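Local coordinates for protein japanin (Rhipicephalus appendiculatus, PDB 4BOE) that binds cholesterol as a secreted tick salivary lipocalin and modulates host immunity by blocking dendritic cell differentiation from monocytes, at residues L12-S18 against T113-T119; V26-R32 against R43-F49. One frame throughout, in Å; residues are numbered along the deposited sequence.

Interaction 1 (L12-S18 against T113-T119); sequences LYLAGHS and TCSLWVT. With CLR (cholesterol), chain C.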
loop_
_atom_site.group_PDB
_atom_site.type_symbol
_atom_site.label_atom_id
_atom_site.label_comp_id
_atom_site.label_asym_id
_atom_site.label_seq_id
_atom_site.Cartn_x
_atom_site.Cartn_y
_atom_site.Cartn_z
ATOM N N LEU A 12 -1.733 -7.134 -0.769
ATOM C CA LEU A 12 -1.644 -5.960 -1.630
ATOM C C LEU A 12 -0.190 -5.549 -1.782
ATOM O O LEU A 12 0.544 -5.538 -0.812
ATOM C CB LEU A 12 -2.442 -4.806 -1.042
ATOM C CG LEU A 12 -3.940 -4.950 -0.938
ATOM C CD1 LEU A 12 -4.517 -3.849 -0.057
ATOM C CD2 LEU A 12 -4.582 -4.877 -2.338
ATOM N N TYR A 13 0.202 -5.161 -2.997
ATOM C CA TYR A 13 1.549 -4.771 -3.350
ATOM C C TYR A 13 1.575 -3.336 -3.799
ATOM O O TYR A 13 0.736 -2.938 -4.609
ATOM C CB TYR A 13 2.065 -5.635 -4.507
ATOM C CG TYR A 13 2.023 -7.113 -4.210
ATOM C CD1 TYR A 13 0.854 -7.853 -4.402
ATOM C CD2 TYR A 13 3.125 -7.762 -3.679
ATOM C CE1 TYR A 13 0.788 -9.200 -4.062
ATOM C CE2 TYR A 13 3.094 -9.117 -3.389
ATOM C CZ TYR A 13 1.915 -9.834 -3.556
ATOM O OH TYR A 13 1.904 -11.178 -3.265
ATOM N N LEU A 14 2.588 -2.575 -3.322
ATOM C CA LEU A 14 2.761 -1.180 -3.700
ATOM C C LEU A 14 3.249 -1.124 -5.144
ATOM O O LEU A 14 4.274 -1.707 -5.480
ATOM C CB LEU A 14 3.757 -0.472 -2.755
ATOM C CG LEU A 14 3.978 1.020 -3.012
ATOM C CD1 LEU A 14 2.716 1.807 -2.767
ATOM C CD2 LEU A 14 5.135 1.524 -2.158
ATOM N N ALA A 15 2.440 -0.546 -6.012
ATOM C CA ALA A 15 2.750 -0.485 -7.448
ATOM C C ALA A 15 3.168 0.915 -7.887
ATOM O O ALA A 15 3.754 1.070 -8.944
ATOM C CB ALA A 15 1.536 -0.926 -8.242
ATOM N N GLY A 16 2.862 1.934 -7.103
ATOM C CA GLY A 16 3.203 3.295 -7.483
ATOM C C GLY A 16 3.004 4.220 -6.312
ATOM O O GLY A 16 2.200 3.919 -5.448
ATOM N N HIS A 17 3.746 5.335 -6.279
ATOM C CA HIS A 17 3.612 6.346 -5.242
ATOM C C HIS A 17 4.145 7.689 -5.711
ATOM O O HIS A 17 4.846 7.750 -6.708
ATOM C CB HIS A 17 4.295 5.930 -3.937
ATOM C CG HIS A 17 5.766 5.683 -4.085
ATOM N ND1 HIS A 17 6.689 6.711 -4.003
ATOM C CD2 HIS A 17 6.427 4.529 -4.320
ATOM C CE1 HIS A 17 7.864 6.151 -4.217
ATOM N NE2 HIS A 17 7.745 4.846 -4.442
ATOM N N SER A 18 3.836 8.750 -4.974
ATOM C CA SER A 18 4.362 10.104 -5.241
ATOM C C SER A 18 5.834 10.125 -4.802
ATOM O O SER A 18 6.137 9.541 -3.763
ATOM C CB SER A 18 3.596 11.145 -4.419
ATOM O OG SER A 18 2.244 11.219 -4.811
ATOM N N THR A 113 -0.066 13.544 -1.668
ATOM C CA THR A 113 0.717 12.394 -2.095
ATOM C C THR A 113 -0.203 11.184 -2.211
ATOM O O THR A 113 -1.174 11.059 -1.470
ATOM C CB THR A 113 1.913 12.107 -1.193
ATOM O OG1 THR A 113 1.461 11.769 0.102
ATOM C CG2 THR A 113 2.921 13.252 -1.171
ATOM N N CYS A 114 0.195 10.276 -3.071
ATOM C CA CYS A 114 -0.598 9.086 -3.374
ATOM C C CYS A 114 0.197 7.797 -3.325
ATOM O O CYS A 114 1.402 7.789 -3.447
ATOM C CB CYS A 114 -1.288 9.239 -4.733
ATOM S SG CYS A 114 -0.438 8.384 -6.092
ATOM N N SER A 115 -0.543 6.686 -3.215
ATOM C CA SER A 115 -0.025 5.316 -3.228
ATOM C C SER A 115 -1.055 4.426 -3.951
ATOM O O SER A 115 -2.267 4.549 -3.719
ATOM C CB SER A 115 0.355 4.779 -1.851
ATOM O OG SER A 115 -0.712 4.668 -0.940
ATOM N N LEU A 116 -0.556 3.600 -4.878
ATOM C CA LEU A 116 -1.340 2.673 -5.663
ATOM C C LEU A 116 -0.964 1.276 -5.212
ATOM O O LEU A 116 0.212 0.960 -5.147
ATOM C CB LEU A 116 -1.046 2.859 -7.162
ATOM C CG LEU A 116 -1.682 1.830 -8.106
ATOM C CD1 LEU A 116 -3.164 1.945 -8.115
ATOM C CD2 LEU A 116 -1.098 1.952 -9.483
ATOM N N TRP A 117 -1.971 0.464 -4.888
ATOM C CA TRP A 117 -1.838 -0.896 -4.399
ATOM C C TRP A 117 -2.598 -1.808 -5.302
ATOM O O TRP A 117 -3.696 -1.482 -5.714
ATOM C CB TRP A 117 -2.423 -0.995 -2.978
ATOM C CG TRP A 117 -1.799 -0.040 -2.024
ATOM C CD1 TRP A 117 -2.157 1.259 -1.812
ATOM C CD2 TRP A 117 -0.669 -0.293 -1.172
ATOM N NE1 TRP A 117 -1.274 1.855 -0.948
ATOM C CE2 TRP A 117 -0.376 0.916 -0.504
ATOM C CE3 TRP A 117 0.110 -1.430 -0.885
ATOM C CZ2 TRP A 117 0.654 1.020 0.429
ATOM C CZ3 TRP A 117 1.202 -1.301 -0.020
ATOM C CH2 TRP A 117 1.460 -0.087 0.629
ATOM N N VAL A 118 -2.009 -2.937 -5.636
ATOM C CA VAL A 118 -2.630 -3.934 -6.475
ATOM C C VAL A 118 -2.506 -5.304 -5.825
ATOM O O VAL A 118 -1.572 -5.549 -5.071
ATOM C CB VAL A 118 -2.045 -3.950 -7.918
ATOM C CG1 VAL A 118 -2.293 -2.634 -8.648
ATOM C CG2 VAL A 118 -0.566 -4.333 -7.953
ATOM N N THR A 119 -3.372 -6.233 -6.212
ATOM C CA THR A 119 -3.195 -7.628 -5.789
ATOM C C THR A 119 -2.304 -8.365 -6.797
ATOM O O THR A 119 -1.864 -7.786 -7.803
ATOM C CB THR A 119 -4.546 -8.333 -5.671
ATOM O OG1 THR A 119 -5.078 -8.377 -6.965
ATOM C CG2 THR A 119 -5.499 -7.642 -4.714
HETATM C C1 CLR C . 7.291 2.676 1.412
HETATM C C2 CLR C . 8.616 3.051 0.751
HETATM C C3 CLR C . 8.397 3.688 -0.604
HETATM C C4 CLR C . 7.495 4.899 -0.480
HETATM C C5 CLR C . 6.209 4.604 0.261
HETATM C C6 CLR C . 5.042 4.978 -0.250
HETATM C C7 CLR C . 3.708 4.742 0.384
HETATM C C8 CLR C . 3.819 4.377 1.860
HETATM C C9 CLR C . 4.946 3.336 2.052
HETATM C C10 CLR C . 6.342 3.871 1.599
HETATM C C11 CLR C . 4.955 2.755 3.478
HETATM C C12 CLR C . 3.587 2.260 3.947
HETATM C C13 CLR C . 2.492 3.336 3.832
HETATM C C14 CLR C . 2.495 3.808 2.363
HETATM C C15 CLR C . 1.221 4.654 2.255
HETATM C C16 CLR C . 0.217 3.864 3.095
HETATM C C17 CLR C . 1.030 2.836 3.919
HETATM C C18 CLR C . 2.754 4.481 4.832
HETATM C C19 CLR C . 6.956 4.848 2.626
HETATM C C20 CLR C . 0.403 2.553 5.297
HETATM C C21 CLR C . 1.189 1.516 6.113
HETATM C C22 CLR C . -1.070 2.131 5.158
HETATM C C23 CLR C . -1.385 1.045 4.100
HETATM C C24 CLR C . -2.843 0.698 4.066
HETATM C C25 CLR C . -3.401 -0.176 2.963
HETATM C C26 CLR C . -2.532 -0.673 1.836
HETATM C C27 CLR C . -4.469 -1.160 3.367
HETATM O O1 CLR C . 9.663 4.124 -1.118
#
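The indole of W117 is held between L14 and the cholesterol. On one face CD1 of L14 sits 4.0 Å from the centroid of the six-membered ring, only 15° off its normal, a CH-pi contact. L14 CB lies over the same ring, near its rim. The opposite face takes the sterol tail: C26 of cholesterol is 3.6 Å from W117 CE2, over the ring centre. C14 of the sterol meets the indole at its edge. W117 NE1 donates to S115 OG at 2.9 Å, with the oxygen tilted 22° from the ring plane, which helps fix the rotation of the indole. L14 CG stands anti to the backbone N (chi1 -177°), and this swings CD1 over the tryptophan while CD2 faces sterol C6.

The imidazole of H17 has C4 of cholesterol over the centre of one face. Its ND1 donates to O of S18 at 2.9 Å, in the ring plane but from above the carbonyl plane. Y13 has O of V118 at the edge of its ring.

The backbones pair antiparallel. Y13 and V118 exchange two hydrogen bonds. Next, A15 N donates to L116 O at 2.8 Å and G16 N adds a weak bond to the same oxygen. L116 N returns a bond to G16 O. At the far end S18 OG accepts from C114 N at 2.8 Å and also bonds P139 O. C114 itself is in a disulfide with C138, next to helix 128-137.

A15 and G16 both facing L116 make a classic beta bulge. It lies where the first barrel strand, 12-18, meets strand 114-118. This pairing is the closure of the lipocalin barrel, and L14, H17, S115 and W117 line its cholesterol pocket.

Interaction 2 (V26-R32 against R43-F49); sequences VGCVKTR and RSLIYVF. With CLR (cholesterol), chain C.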
loop_
_atom_site.group_PDB
_atom_site.type_symbol
_atom_site.label_atom_id
_atom_site.label_comp_id
_atom_site.label_asym_id
_atom_site.label_seq_id
_atom_site.Cartn_x
_atom_site.Cartn_y
_atom_site.Cartn_z
ATOM N N VAL A 26 14.309 0.829 0.461
ATOM C CA VAL A 26 13.098 0.100 0.822
ATOM C C VAL A 26 12.505 -0.512 -0.445
ATOM O O VAL A 26 12.261 0.195 -1.412
ATOM C CB VAL A 26 12.104 0.957 1.613
ATOM C CG1 VAL A 26 10.796 0.192 1.856
ATOM C CG2 VAL A 26 12.722 1.370 2.939
ATOM N N GLY A 27 12.336 -1.821 -0.468
ATOM C CA GLY A 27 11.771 -2.495 -1.645
ATOM C C GLY A 27 10.802 -3.563 -1.241
ATOM O O GLY A 27 10.602 -3.778 -0.055
ATOM N N CYS A 28 10.201 -4.231 -2.227
ATOM C CA CYS A 28 9.271 -5.346 -2.039
ATOM C C CYS A 28 8.131 -4.995 -1.039
ATOM O O CYS A 28 7.756 -5.851 -0.247
ATOM C CB CYS A 28 10.041 -6.598 -1.597
ATOM S SG CYS A 28 11.493 -7.020 -2.629
ATOM N N VAL A 29 7.594 -3.744 -1.078
ATOM C CA VAL A 29 6.560 -3.263 -0.134
ATOM C C VAL A 29 5.230 -3.921 -0.427
ATOM O O VAL A 29 4.747 -3.910 -1.570
ATOM C CB VAL A 29 6.452 -1.720 -0.073
ATOM C CG1 VAL A 29 5.357 -1.270 0.891
ATOM C CG2 VAL A 29 7.776 -1.109 0.327
ATOM N N LYS A 30 4.673 -4.554 0.588
ATOM C CA LYS A 30 3.406 -5.264 0.478
ATOM C C LYS A 30 2.718 -5.366 1.834
ATOM O O LYS A 30 3.327 -5.142 2.873
ATOM C CB LYS A 30 3.641 -6.669 -0.127
ATOM C CG LYS A 30 4.396 -7.624 0.762
ATOM C CD LYS A 30 4.605 -9.006 0.161
ATOM C CE LYS A 30 5.987 -9.208 -0.352
ATOM N NZ LYS A 30 6.186 -10.539 -0.992
ATOM N N THR A 31 1.446 -5.700 1.821
ATOM C CA THR A 31 0.692 -5.850 3.057
ATOM C C THR A 31 -0.140 -7.139 3.018
ATOM O O THR A 31 -0.890 -7.350 2.068
ATOM C CB THR A 31 -0.135 -4.568 3.421
ATOM O OG1 THR A 31 -0.991 -4.871 4.500
ATOM C CG2 THR A 31 -1.022 -4.073 2.324
ATOM N N ARG A 32 -0.000 -7.997 4.055
ATOM C CA ARG A 32 -0.778 -9.225 4.175
ATOM C C ARG A 32 -1.828 -9.054 5.247
ATOM O O ARG A 32 -1.593 -8.416 6.271
ATOM C CB ARG A 32 0.083 -10.456 4.515
ATOM C CG ARG A 32 1.286 -10.683 3.648
ATOM C CD ARG A 32 1.756 -12.094 3.830
ATOM N NE ARG A 32 2.992 -12.367 3.097
ATOM C CZ ARG A 32 4.222 -12.282 3.591
ATOM N NH1 ARG A 32 4.421 -11.915 4.856
ATOM N NH2 ARG A 32 5.269 -12.558 2.825
ATOM N N ARG A 43 -3.287 -6.016 9.581
ATOM C CA ARG A 43 -2.472 -6.406 8.452
ATOM C C ARG A 43 -0.993 -6.206 8.837
ATOM O O ARG A 43 -0.664 -5.408 9.715
ATOM C CB ARG A 43 -2.766 -5.537 7.217
ATOM C CG ARG A 43 -4.235 -5.336 6.820
ATOM C CD ARG A 43 -4.297 -4.559 5.477
ATOM N NE ARG A 43 -3.773 -5.401 4.410
ATOM C CZ ARG A 43 -4.456 -6.272 3.681
ATOM N NH1 ARG A 43 -5.775 -6.353 3.793
ATOM N NH2 ARG A 43 -3.831 -7.028 2.782
ATOM N N SER A 44 -0.125 -6.885 8.141
ATOM C CA SER A 44 1.312 -6.671 8.279
ATOM C C SER A 44 1.790 -5.737 7.170
ATOM O O SER A 44 1.141 -5.628 6.140
ATOM C CB SER A 44 2.067 -7.991 8.165
ATOM O OG SER A 44 1.905 -8.544 6.871
ATOM N N LEU A 45 2.901 -5.043 7.401
ATOM C CA LEU A 45 3.590 -4.248 6.414
ATOM C C LEU A 45 4.922 -4.966 6.250
ATOM O O LEU A 45 5.661 -5.089 7.209
ATOM C CB LEU A 45 3.771 -2.808 6.870
ATOM C CG LEU A 45 4.475 -1.894 5.869
ATOM C CD1 LEU A 45 3.662 -1.707 4.594
ATOM C CD2 LEU A 45 4.723 -0.591 6.495
ATOM N N ILE A 46 5.169 -5.531 5.077
ATOM C CA ILE A 46 6.343 -6.318 4.756
ATOM C C ILE A 46 7.188 -5.556 3.728
ATOM O O ILE A 46 6.657 -4.983 2.783
ATOM C CB ILE A 46 5.915 -7.698 4.190
ATOM C CG1 ILE A 46 4.943 -8.454 5.108
ATOM C CG2 ILE A 46 7.113 -8.584 3.848
ATOM C CD1 ILE A 46 5.477 -8.742 6.488
ATOM N N TYR A 47 8.500 -5.582 3.900
ATOM C CA TYR A 47 9.428 -4.939 2.955
ATOM C C TYR A 47 10.822 -5.451 3.163
ATOM O O TYR A 47 11.076 -6.172 4.117
ATOM C CB TYR A 47 9.385 -3.409 3.075
ATOM C CG TYR A 47 9.733 -2.871 4.438
ATOM C CD1 TYR A 47 8.790 -2.839 5.456
ATOM C CD2 TYR A 47 10.999 -2.351 4.702
ATOM C CE1 TYR A 47 9.110 -2.353 6.726
ATOM C CE2 TYR A 47 11.327 -1.854 5.954
ATOM C CZ TYR A 47 10.372 -1.833 6.962
ATOM O OH TYR A 47 10.689 -1.357 8.210
ATOM N N VAL A 48 11.700 -5.125 2.256
ATOM C CA VAL A 48 13.116 -5.416 2.411
ATOM C C VAL A 48 13.869 -4.080 2.558
ATOM O O VAL A 48 13.540 -3.097 1.912
ATOM C CB VAL A 48 13.743 -6.342 1.315
ATOM C CG1 VAL A 48 13.006 -7.668 1.250
ATOM C CG2 VAL A 48 13.775 -5.685 -0.052
ATOM N N PHE A 49 14.829 -4.041 3.464
ATOM C CA PHE A 49 15.738 -2.917 3.625
ATOM C C PHE A 49 17.052 -3.469 3.076
ATOM O O PHE A 49 17.537 -4.481 3.560
ATOM C CB PHE A 49 15.827 -2.471 5.077
ATOM C CG PHE A 49 16.621 -1.200 5.216
ATOM C CD1 PHE A 49 16.051 0.031 4.916
ATOM C CD2 PHE A 49 17.931 -1.227 5.682
ATOM C CE1 PHE A 49 16.794 1.203 5.043
ATOM C CE2 PHE A 49 18.676 -0.065 5.781
ATOM C CZ PHE A 49 18.108 1.145 5.474
HETATM C C1 CLR C . 7.291 2.676 1.412
HETATM C C2 CLR C . 8.616 3.051 0.751
HETATM C C3 CLR C . 8.397 3.688 -0.604
HETATM C C4 CLR C . 7.495 4.899 -0.480
HETATM C C5 CLR C . 6.209 4.604 0.261
HETATM C C6 CLR C . 5.042 4.978 -0.250
HETATM C C7 CLR C . 3.708 4.742 0.384
HETATM C C8 CLR C . 3.819 4.377 1.860
HETATM C C9 CLR C . 4.946 3.336 2.052
HETATM C C10 CLR C . 6.342 3.871 1.599
HETATM C C11 CLR C . 4.955 2.755 3.478
HETATM C C12 CLR C . 3.587 2.260 3.947
HETATM C C13 CLR C . 2.492 3.336 3.832
HETATM C C14 CLR C . 2.495 3.808 2.363
HETATM C C15 CLR C . 1.221 4.654 2.255
HETATM C C16 CLR C . 0.217 3.864 3.095
HETATM C C17 CLR C . 1.030 2.836 3.919
HETATM C C18 CLR C . 2.754 4.481 4.832
HETATM C C19 CLR C . 6.956 4.848 2.626
HETATM C C20 CLR C . 0.403 2.553 5.297
HETATM C C21 CLR C . 1.189 1.516 6.113
HETATM C C22 CLR C . -1.070 2.131 5.158
HETATM C C23 CLR C . -1.385 1.045 4.100
HETATM C C24 CLR C . -2.843 0.698 4.066
HETATM C C25 CLR C . -3.401 -0.176 2.963
HETATM C C26 CLR C . -2.532 -0.673 1.836
HETATM C C27 CLR C . -4.469 -1.160 3.367
HETATM O O1 CLR C . 9.663 4.124 -1.118
HETATM O O HOH W 1 2.924 -11.265 7.117
#
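The side chains of R43 and T31 meet at about a right angle, and R43 holds T31 side-on with two nitrogens. NE donates to T31 OG1 at 2.8 Å, exactly in the guanidinium plane. NH2 donates to T31 O at 3.0 Å, also in that plane, but it comes from above the carbonyl plane. The arginine reaches this position by a bend at chi3 (68°). T31 OG1 then donates to S44 O at 2.8 Å. With OG1 anti to the backbone N (chi1 171°), CG2 is directed to the cholesterol tail, 3.8 Å from C26.

On the same inner side, L45 CD2 faces sterol C12, and the L45 side chain slants across V29, CD1 on CG1. V29 CG2 touches both Y47 CB and sterol C1. V26 CG1 lies between Y47 CD2 and sterol C2. V26 crosses F49 at about a right angle, with its CG2 at the edge of the phenyl ring, near its plane.

On the outer side, R32 runs extended over I46, and its NH1 is 3.5 Å from I46 CG1. One water accepts from R32 NH1 and also bonds S44 OG. The K30 side chain slants across I46, CG against CB; its NZ bonds C150 O. C28 sits at a corner between G27 and V29, where the register slips by one. Its SG packs on V48 CG2 and is in a disulfide with C150.

R43 NH1 also bonds A6 O and N8 O, and NH2 bonds Q10 O. A leucine in place of R43 would probably leave T31 OG1 without its NE donor and the carbonyls of T31 and the N-terminal segment without their guanidinium partners.

The chemistry is therefore divided. Apolar groups meet the sterol, and a buried guanidinium satisfies several oxygens near its tail. The buried positive charge is probably balanced in part by the dipoles of the carbonyls and the hydroxyl that accept from it.

From the N terminus, the chain enters strand 12-18, then passes through a loop into strand 26-37. That strand turns back into strand 40-49, and interaction 2 closes this short beta hairpin. The chain then runs through the remaining barrel strands and helix 80-85 before strand 114-118 returns to strand 12-18 in interaction 1. Interaction 2 is thus nested inside the long loop closed by interaction 1. The two join directly because strands 12-18 and 26-37 are sheet neighbours: L12 O probably accepts from T31 N, and L14 N probably donates to V29 O. Together they form one continuous part of the barrel wall, against the same cholesterol molecule.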